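Side-chain contacts in putative NAD-dependent epimerase/dehydratase (Bacillus halodurans, PDB 3E8X), which binds NADP and may act as an NAD(P)-dependent epimerase or dehydratase, although its substrate and reaction are unknown: residues A[193-197]-A[198-202]; A[225-228]-A[229-233]. All coordinates share one frame; numbering follows the deposited sequence.

Contact 1: residues A[193-197]-A[198-202]. With NAP (NADP nicotinamide-adenine-dinucleotide phosphate), chain B.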
ATOM      1  N   ARG A 193       0.567  25.227  11.782  1.00 50.17           N
ATOM      2  CA  ARG A 193      -0.236  26.047  10.894  0.50 49.68           C
ATOM      3  C   ARG A 193      -1.003  25.155   9.914  1.00 49.12           C
ATOM      4  O   ARG A 193      -0.754  23.950   9.816  1.00 50.05           O
ATOM      5  CB  ARG A 193       0.654  27.062  10.142  0.50 50.02           C
ATOM      6  CG  ARG A 193       1.135  28.243  11.017  0.50 50.78           C
ATOM      7  CD  ARG A 193       1.536  29.504  10.200  0.50 50.69           C
ATOM      8  NE  ARG A 193       0.418  30.127   9.466  0.50 50.95           N
ATOM      9  CZ  ARG A 193       0.425  31.368   8.964  0.50 49.07           C
ATOM     10  NH1 ARG A 193       1.481  32.167   9.114  0.50 46.22           N
ATOM     11  NH2 ARG A 193      -0.639  31.809   8.301  0.50 48.14           N
ATOM     12  N   SER A 194      -1.946  25.780   9.225  1.00 48.10           N
ATOM     13  CA  SER A 194      -2.800  25.206   8.189  0.60 47.57           C
ATOM     14  C   SER A 194      -2.412  25.759   6.829  1.00 47.17           C
ATOM     15  O   SER A 194      -1.552  26.638   6.730  1.00 45.84           O
ATOM     16  CB  SER A 194      -4.250  25.625   8.460  0.60 47.53           C
ATOM     17  OG  SER A 194      -4.987  24.594   9.043  0.60 47.14           O
ATOM     18  N   ILE A 195      -3.077  25.282   5.770  1.00 46.72           N
ATOM     19  CA  ILE A 195      -2.968  25.940   4.480  1.00 46.67           C
ATOM     20  C   ILE A 195      -4.353  25.938   3.829  1.00 47.42           C
ATOM     21  O   ILE A 195      -5.068  24.945   3.906  1.00 46.47           O
ATOM     22  CB  ILE A 195      -1.858  25.297   3.519  1.00 47.17           C
ATOM     23  CG1 ILE A 195      -1.705  26.142   2.225  1.00 45.73           C
ATOM     24  CG2 ILE A 195      -2.105  23.748   3.210  1.00 45.12           C
ATOM     25  CD1 ILE A 195      -0.437  25.843   1.437  1.00 44.93           C
ATOM     26  N   THR A 196      -4.713  27.046   3.185  1.00 47.69           N
ATOM     27  CA  THR A 196      -5.988  27.096   2.492  1.00 48.19           C
ATOM     28  C   THR A 196      -5.947  26.191   1.247  1.00 49.00           C
ATOM     29  O   THR A 196      -4.914  26.018   0.617  1.00 49.26           O
ATOM     30  CB  THR A 196      -6.466  28.532   2.136  1.00 47.93           C
ATOM     31  OG1 THR A 196      -5.707  29.080   1.052  1.00 47.78           O
ATOM     32  CG2 THR A 196      -6.426  29.462   3.349  1.00 44.68           C
ATOM     33  N   ARG A 197      -7.076  25.603   0.916  1.00 49.04           N
ATOM     34  CA  ARG A 197      -7.182  24.834  -0.314  1.00 49.38           C
ATOM     35  C   ARG A 197      -6.903  25.678  -1.588  1.00 49.41           C
ATOM     36  O   ARG A 197      -6.394  25.147  -2.594  1.00 49.59           O
ATOM     37  CB  ARG A 197      -8.551  24.168  -0.375  1.00 48.96           C
ATOM     38  CG  ARG A 197      -8.738  23.049   0.615  1.00 50.12           C
ATOM     39  CD  ARG A 197     -10.104  22.365   0.438  1.00 50.05           C
ATOM     40  NE  ARG A 197     -10.198  21.129   1.208  1.00 49.16           N
ATOM     41  CZ  ARG A 197     -10.466  21.078   2.500  1.00 50.01           C
ATOM     42  NH1 ARG A 197     -10.740  22.173   3.187  1.00 51.63           N
ATOM     43  NH2 ARG A 197     -10.499  19.911   3.104  1.00 50.92           N
ATOM     44  N   HIS A 198      -7.281  26.958  -1.555  1.00 48.83           N
ATOM     45  CA  HIS A 198      -7.002  27.897  -2.646  1.00 48.66           C
ATOM     46  C   HIS A 198      -5.490  27.960  -2.907  1.00 47.36           C
ATOM     47  O   HIS A 198      -5.048  27.902  -4.034  1.00 46.92           O
ATOM     48  CB  HIS A 198      -7.462  29.321  -2.332  1.00 48.45           C
ATOM     49  CG  HIS A 198      -8.900  29.589  -2.599  1.00 49.64           C
ATOM     50  ND1 HIS A 198      -9.418  29.657  -3.876  1.00 49.16           N
ATOM     51  CD2 HIS A 198      -9.934  29.854  -1.751  1.00 52.45           C
ATOM     52  CE1 HIS A 198     -10.717  29.917  -3.801  1.00 51.53           C
ATOM     53  NE2 HIS A 198     -11.053  30.063  -2.527  1.00 48.66           N
ATOM     54  N   ASP A 199      -4.727  28.074  -1.835  1.00 47.78           N
ATOM     55  CA  ASP A 199      -3.311  28.263  -1.911  1.00 47.98           C
ATOM     56  C   ASP A 199      -2.591  27.000  -2.345  1.00 48.96           C
ATOM     57  O   ASP A 199      -1.622  27.094  -3.080  1.00 50.59           O
ATOM     58  CB  ASP A 199      -2.760  28.832  -0.591  1.00 48.30           C
ATOM     59  CG  ASP A 199      -3.137  30.293  -0.355  1.00 47.49           C
ATOM     60  OD1 ASP A 199      -3.062  31.095  -1.332  1.00 44.92           O
ATOM     61  OD2 ASP A 199      -3.467  30.639   0.834  1.00 44.36           O
ATOM     62  N   VAL A 200      -3.068  25.818  -1.936  1.00 49.66           N
ATOM     63  CA  VAL A 200      -2.556  24.541  -2.436  1.00 48.39           C
ATOM     64  C   VAL A 200      -2.724  24.512  -3.944  1.00 48.51           C
ATOM     65  O   VAL A 200      -1.803  24.135  -4.651  1.00 47.14           O
ATOM     66  CB  VAL A 200      -3.287  23.298  -1.800  1.00 49.50           C
ATOM     67  CG1 VAL A 200      -2.800  21.953  -2.419  1.00 47.88           C
ATOM     68  CG2 VAL A 200      -3.124  23.316  -0.295  1.00 46.17           C
ATOM     69  N   ALA A 201      -3.915  24.895  -4.428  1.00 47.97           N
ATOM     70  CA  ALA A 201      -4.174  24.887  -5.850  1.00 48.76           C
ATOM     71  C   ALA A 201      -3.175  25.818  -6.583  1.00 49.17           C
ATOM     72  O   ALA A 201      -2.682  25.476  -7.655  1.00 49.22           O
ATOM     73  CB  ALA A 201      -5.647  25.238  -6.165  1.00 46.42           C
ATOM     74  N   LYS A 202      -2.944  27.003  -6.012  1.00 49.53           N
ATOM     75  CA  LYS A 202      -2.011  27.992  -6.542  1.00 49.31           C
ATOM     76  C   LYS A 202      -0.580  27.448  -6.621  1.00 48.54           C
ATOM     77  O   LYS A 202       0.120  27.660  -7.606  1.00 49.17           O
ATOM     78  CB  LYS A 202      -2.046  29.273  -5.686  1.00 49.50           C
ATOM     79  CG  LYS A 202      -3.153  30.221  -6.027  1.00 50.91           C
ATOM     80  CD  LYS A 202      -3.199  31.403  -5.058  1.00 50.76           C
ATOM     81  CE  LYS A 202      -4.535  32.137  -5.074  1.00 52.10           C
ATOM     82  NZ  LYS A 202      -4.880  32.645  -6.420  1.00 50.84           N
TER
HETATM   83  PA  NAP B 500     -12.066  16.271  -1.709  0.60 55.92           P
HETATM   84  O1A NAP B 500     -12.576  15.074  -0.901  0.60 54.50           O
HETATM   85  O2A NAP B 500     -12.872  17.552  -1.745  0.60 54.76           O
HETATM   86  O5B NAP B 500     -11.739  15.705  -3.190  0.60 57.97           O
HETATM   87  C5B NAP B 500     -11.706  14.305  -3.522  0.60 57.19           C
HETATM   88  C4B NAP B 500     -12.272  14.003  -4.909  0.60 56.20           C
HETATM   89  O4B NAP B 500     -11.951  12.631  -5.199  0.60 55.38           O
HETATM   90  C3B NAP B 500     -13.810  14.137  -5.050  0.60 56.44           C
HETATM   91  O3B NAP B 500     -14.229  15.066  -6.066  0.60 55.22           O
HETATM   92  C2B NAP B 500     -14.280  12.748  -5.450  0.60 56.76           C
HETATM   93  O2B NAP B 500     -15.370  12.683  -6.403  0.60 56.73           O
HETATM   94  C1B NAP B 500     -12.992  12.158  -6.047  0.60 57.36           C
HETATM   95  N9A NAP B 500     -13.110  10.680  -6.136  0.60 57.64           N
HETATM   96  C8A NAP B 500     -13.476   9.844  -5.152  0.60 57.60           C
HETATM   97  N7A NAP B 500     -13.511   8.589  -5.640  0.60 57.19           N
HETATM   98  C5A NAP B 500     -13.157   8.653  -6.940  0.60 57.69           C
HETATM   99  C6A NAP B 500     -13.013   7.702  -7.957  0.60 57.58           C
HETATM  100  N6A NAP B 500     -13.241   6.397  -7.702  0.60 57.72           N
HETATM  101  N1A NAP B 500     -12.667   8.080  -9.209  0.60 57.44           N
HETATM  102  C2A NAP B 500     -12.447   9.370  -9.470  0.60 57.28           C
HETATM  103  N3A NAP B 500     -12.577  10.316  -8.518  0.60 57.93           N
HETATM  104  C4A NAP B 500     -12.926   9.980  -7.247  0.60 57.71           C
HETATM  105  O3  NAP B 500     -10.581  16.635  -1.122  0.60 57.07           O
HETATM  106  PN  NAP B 500      -9.819  18.080  -1.118  0.60 54.77           P
HETATM  107  O1N NAP B 500     -10.236  18.778   0.147  0.60 56.46           O
HETATM  108  O2N NAP B 500      -9.938  18.624  -2.524  0.60 51.55           O
HETATM  109  O5D NAP B 500      -8.291  17.727  -0.776  0.60 53.03           O
HETATM  110  C5D NAP B 500      -7.418  17.203  -1.769  0.60 54.57           C
HETATM  111  C4D NAP B 500      -6.561  16.138  -1.109  0.60 54.59           C
HETATM  112  O4D NAP B 500      -5.740  16.689  -0.079  0.60 53.96           O
HETATM  113  C3D NAP B 500      -7.414  15.071  -0.437  0.60 54.57           C
HETATM  114  O3D NAP B 500      -7.788  14.090  -1.416  0.60 54.90           O
HETATM  115  C2D NAP B 500      -6.556  14.599   0.741  0.60 53.47           C
HETATM  116  O2D NAP B 500      -5.968  13.334   0.524  0.60 45.51           O
HETATM  117  C1D NAP B 500      -5.435  15.657   0.876  0.60 54.44           C
HETATM  118  N1N NAP B 500      -5.240  16.241   2.240  0.60 54.50           N
HETATM  119  C2N NAP B 500      -6.276  16.618   3.027  0.60 55.26           C
HETATM  120  C3N NAP B 500      -6.035  17.181   4.300  0.60 54.63           C
HETATM  121  C7N NAP B 500      -7.152  17.654   5.203  0.60 54.32           C
HETATM  122  O7N NAP B 500      -6.875  18.433   6.134  0.60 49.75           O
HETATM  123  N7N NAP B 500      -8.410  17.266   4.933  0.60 53.88           N
HETATM  124  C4N NAP B 500      -4.719  17.344   4.738  0.60 55.03           C
HETATM  125  C5N NAP B 500      -3.680  16.956   3.909  0.60 54.50           C
HETATM  126  C6N NAP B 500      -3.975  16.413   2.670  0.60 53.48           C
HETATM  127  P2B NAP B 500     -16.919  13.116  -6.099  0.60 55.25           P
HETATM  128  O1X NAP B 500     -17.004  14.591  -6.390  0.60 53.94           O
HETATM  129  O2X NAP B 500     -17.729  12.288  -7.093  0.60 56.56           O
HETATM  130  O3X NAP B 500     -17.097  12.800  -4.629  0.60 54.50           O

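Contact 2: residues A[225-228]-A[229-233]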
ATOM      1  N   THR A 225       5.867  33.986   2.425  1.00 46.54           N
ATOM      2  CA  THR A 225       6.572  34.147   1.194  1.00 47.16           C
ATOM      3  C   THR A 225       5.589  33.978   0.034  1.00 47.23           C
ATOM      4  O   THR A 225       4.860  32.997  -0.035  1.00 47.63           O
ATOM      5  CB  THR A 225       7.696  33.118   1.050  1.00 46.90           C
ATOM      6  OG1 THR A 225       8.474  33.085   2.244  1.00 46.31           O
ATOM      7  CG2 THR A 225       8.566  33.410  -0.166  1.00 46.57           C
ATOM      8  N   PRO A 226       5.585  34.937  -0.899  1.00 48.65           N
ATOM      9  CA  PRO A 226       4.745  34.768  -2.081  1.00 48.68           C
ATOM     10  C   PRO A 226       5.005  33.445  -2.830  1.00 48.99           C
ATOM     11  O   PRO A 226       6.142  33.060  -3.011  1.00 49.70           O
ATOM     12  CB  PRO A 226       5.090  36.000  -2.926  1.00 49.19           C
ATOM     13  CG  PRO A 226       5.496  37.046  -1.909  1.00 49.50           C
ATOM     14  CD  PRO A 226       6.283  36.244  -0.894  1.00 48.37           C
ATOM     15  N   ILE A 227       3.934  32.793  -3.278  1.00 48.78           N
ATOM     16  CA  ILE A 227       3.984  31.484  -3.921  1.00 48.42           C
ATOM     17  C   ILE A 227       4.947  31.403  -5.137  1.00 48.25           C
ATOM     18  O   ILE A 227       5.646  30.440  -5.292  1.00 48.46           O
ATOM     19  CB  ILE A 227       2.520  31.003  -4.324  1.00 49.29           C
ATOM     20  CG1 ILE A 227       1.726  30.599  -3.067  1.00 48.67           C
ATOM     21  CG2 ILE A 227       2.582  29.840  -5.370  1.00 47.07           C
ATOM     22  CD1 ILE A 227       0.208  30.566  -3.210  1.00 46.84           C
ATOM     23  N   ALA A 228       4.965  32.410  -6.000  1.00 48.38           N
ATOM     24  CA  ALA A 228       5.878  32.457  -7.153  1.00 48.51           C
ATOM     25  C   ALA A 228       7.343  32.375  -6.710  1.00 48.82           C
ATOM     26  O   ALA A 228       8.111  31.626  -7.276  1.00 48.79           O
ATOM     27  CB  ALA A 228       5.645  33.721  -8.000  1.00 48.33           C
ATOM     28  N   LYS A 229       7.692  33.137  -5.681  1.00 48.79           N
ATOM     29  CA  LYS A 229       9.043  33.150  -5.142  1.00 49.01           C
ATOM     30  C   LYS A 229       9.439  31.831  -4.454  1.00 49.12           C
ATOM     31  O   LYS A 229      10.573  31.354  -4.584  1.00 49.11           O
ATOM     32  CB  LYS A 229       9.210  34.355  -4.221  1.00 48.09           C
ATOM     33  CG  LYS A 229      10.547  34.453  -3.583  1.00 49.02           C
ATOM     34  CD  LYS A 229      10.687  35.741  -2.805  1.00 48.40           C
ATOM     35  CE  LYS A 229      11.959  35.768  -2.055  1.00 49.40           C
ATOM     36  NZ  LYS A 229      11.949  36.881  -1.100  1.00 54.44           N
ATOM     37  N   VAL A 230       8.508  31.224  -3.729  1.00 49.55           N
ATOM     38  CA  VAL A 230       8.761  29.930  -3.099  1.00 48.30           C
ATOM     39  C   VAL A 230       9.103  28.895  -4.171  1.00 48.05           C
ATOM     40  O   VAL A 230      10.030  28.107  -3.999  1.00 46.98           O
ATOM     41  CB  VAL A 230       7.539  29.480  -2.203  1.00 49.52           C
ATOM     42  CG1 VAL A 230       7.538  28.058  -2.006  1.00 46.86           C
ATOM     43  CG2 VAL A 230       7.553  30.206  -0.800  1.00 47.69           C
ATOM     44  N   VAL A 231       8.356  28.914  -5.288  1.00 47.79           N
ATOM     45  CA  VAL A 231       8.518  27.932  -6.351  1.00 47.02           C
ATOM     46  C   VAL A 231       9.820  28.150  -7.095  1.00 48.04           C
ATOM     47  O   VAL A 231      10.450  27.180  -7.479  1.00 48.24           O
ATOM     48  CB  VAL A 231       7.270  27.846  -7.325  1.00 46.98           C
ATOM     49  CG1 VAL A 231       7.582  27.006  -8.593  1.00 45.78           C
ATOM     50  CG2 VAL A 231       6.016  27.239  -6.583  1.00 45.65           C
ATOM     51  N   GLU A 232      10.223  29.418  -7.290  1.00 48.45           N
ATOM     52  CA  GLU A 232      11.526  29.786  -7.855  1.00 47.73           C
ATOM     53  C   GLU A 232      12.694  29.183  -7.126  1.00 46.93           C
ATOM     54  O   GLU A 232      13.701  28.879  -7.736  1.00 45.05           O
ATOM     55  CB  GLU A 232      11.718  31.293  -7.838  1.00 47.87           C
ATOM     56  CG  GLU A 232      10.893  32.005  -8.905  1.00 48.22           C
ATOM     57  CD  GLU A 232      10.725  33.520  -8.680  1.00 49.50           C
ATOM     58  OE1 GLU A 232      11.336  34.123  -7.745  1.00 48.17           O
ATOM     59  OE2 GLU A 232       9.944  34.098  -9.471  1.00 49.84           O
ATOM     60  N   GLN A 233      12.544  29.004  -5.815  1.00 46.45           N
ATOM     61  CA  GLN A 233      13.642  28.580  -4.953  1.00 46.16           C
ATOM     62  C   GLN A 233      13.587  27.123  -4.588  1.00 45.96           C
ATOM     63  O   GLN A 233      14.462  26.637  -3.925  1.00 46.30           O
ATOM     64  CB  GLN A 233      13.658  29.464  -3.724  1.00 45.75           C
ATOM     65  CG  GLN A 233      13.920  30.912  -4.118  1.00 46.33           C
ATOM     66  CD  GLN A 233      14.139  31.819  -2.975  1.00 48.07           C
ATOM     67  OE1 GLN A 233      14.581  31.392  -1.898  1.00 53.66           O
ATOM     68  NE2 GLN A 233      13.921  33.098  -3.204  1.00 48.74           N
TER

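Contact 1: residues A[193-197]-A[198-202]
With chi1 at 74°, Thr196 holds OG1 between its own backbone N and carbonyl carbon, while Asp199 sets CG, and with it the carboxylate, anti to its carbonyl carbon; the two groups meet across the first turn of helix 197-207. The arrangement is a threonine N-cap, placed where strand 195-196 of the Rossmann-like NADP-binding fold gives way to the helix. OG1 of Thr196 accepts a hydrogen bond from Asp199 N at 3.2 Å, the capping bond proper, and gives its own proton to Asp199 OD2 at 2.7 Å. That second bond arrives from above the carboxylate, 60° out of its plane. Other partners steady the buried carboxylate: Gly180 N at OD1, and Thr179 N with Asn222 ND2 at OD2. The carbonyl O of Thr196 opens the helical pattern by accepting from Val200 N, with a second, weak bond from Asp199 N. Replacing the cap by an alanine here would probably leave Asp199 N without its side-chain acceptor and take one donor from Asp199 OD2, so that the first turn would be less firmly pinned.

On the apolar flank, the CG2 branch of Ile195 meets Val200 CG2 at 3.7 Å, the two side chains crossing at about a right angle. Val200 CG2 also lies 3.4 Å from Thr196 O, tucked against the first turn.

The Arg197 side chain, extended from CG to NE, reaches the NADP pyrophosphate, its guanidinium presenting an edge to the nicotinamide-side phosphate while NH1 is held by Asn175 OD1. Its grip on one oxygen is uneven: NE reaches NAP O1N at 2.6 Å with an N-H...O angle of 163°, whereas the bond from NH2 to that same O1N is weak.

Contact 2: residues A[225-228]-A[229-233]
Thr225 and Val230 press together where the chain enters the short C-terminal helix 227-232, a helix that packs beside strand 181-185 and helix 197-207 of the Rossmann-like domain. Pro226 is the N-cap residue, and the fit is tight just before it: the methyl CG2 of Thr225 lies 3.4 Å from Val230 CG2, closer than carbon atoms usually approach, with the two side chains meeting at a slant. The valine brings this branch against the threonine by keeping CG2 beside its backbone N and CG1 anti to that atom (chi1 158°). Val182 and Val184 cover Val230 from strand 181-185, making this the enclosed side of the turn.

Three successive i to i+4 backbone bonds tie the helix together. Val230 N reaches Pro226 O at 3.1 Å, and Val231 N and Glu232 N follow by bonding Ile227 O and Ala228 O. Along the inner face Ile227 and Val231 sit one turn apart but barely meet, CG2 to CG2 at 4.5 Å; Ile227 instead packs on Asp199, Lys202 and Val182, and Val231 on Glu206, Gln210 and Thr213.

The outer side is looser. Lys229, its chain extended throughout, crosses Thr225 at about a right angle; CG and CD each pass 4.1 Å from Thr225 CG2 before the ammonium group runs on beyond the turn. Ala228 and Glu232 are likewise exposed, and the glutamate, CG beside its own backbone N, passes its aliphatic part by the preceding turn, bringing CG to 3.2 Å from the carbonyl O of Ala228.

The two contacts are successive examples of a helix start, with centres 14 Å apart, and they touch directly. Ile227 of contact 2 lays CD1 against contact 1, 3.6 Å from Lys202 CB and 3.8 Å from Asp199 OD1, so the later helix packs on the carboxylate side of the earlier cap. Gly180 bridges them further: its N bonds Asp199, and its backbone is also bonded to Ile227. Only contact 1 meets the cofactor, through Arg197, beside the NADP-binding residues Lys32 and Leu173. Contact 2 stands farther off, the side chain of Ile227 being about 11 Å from that of Arg197.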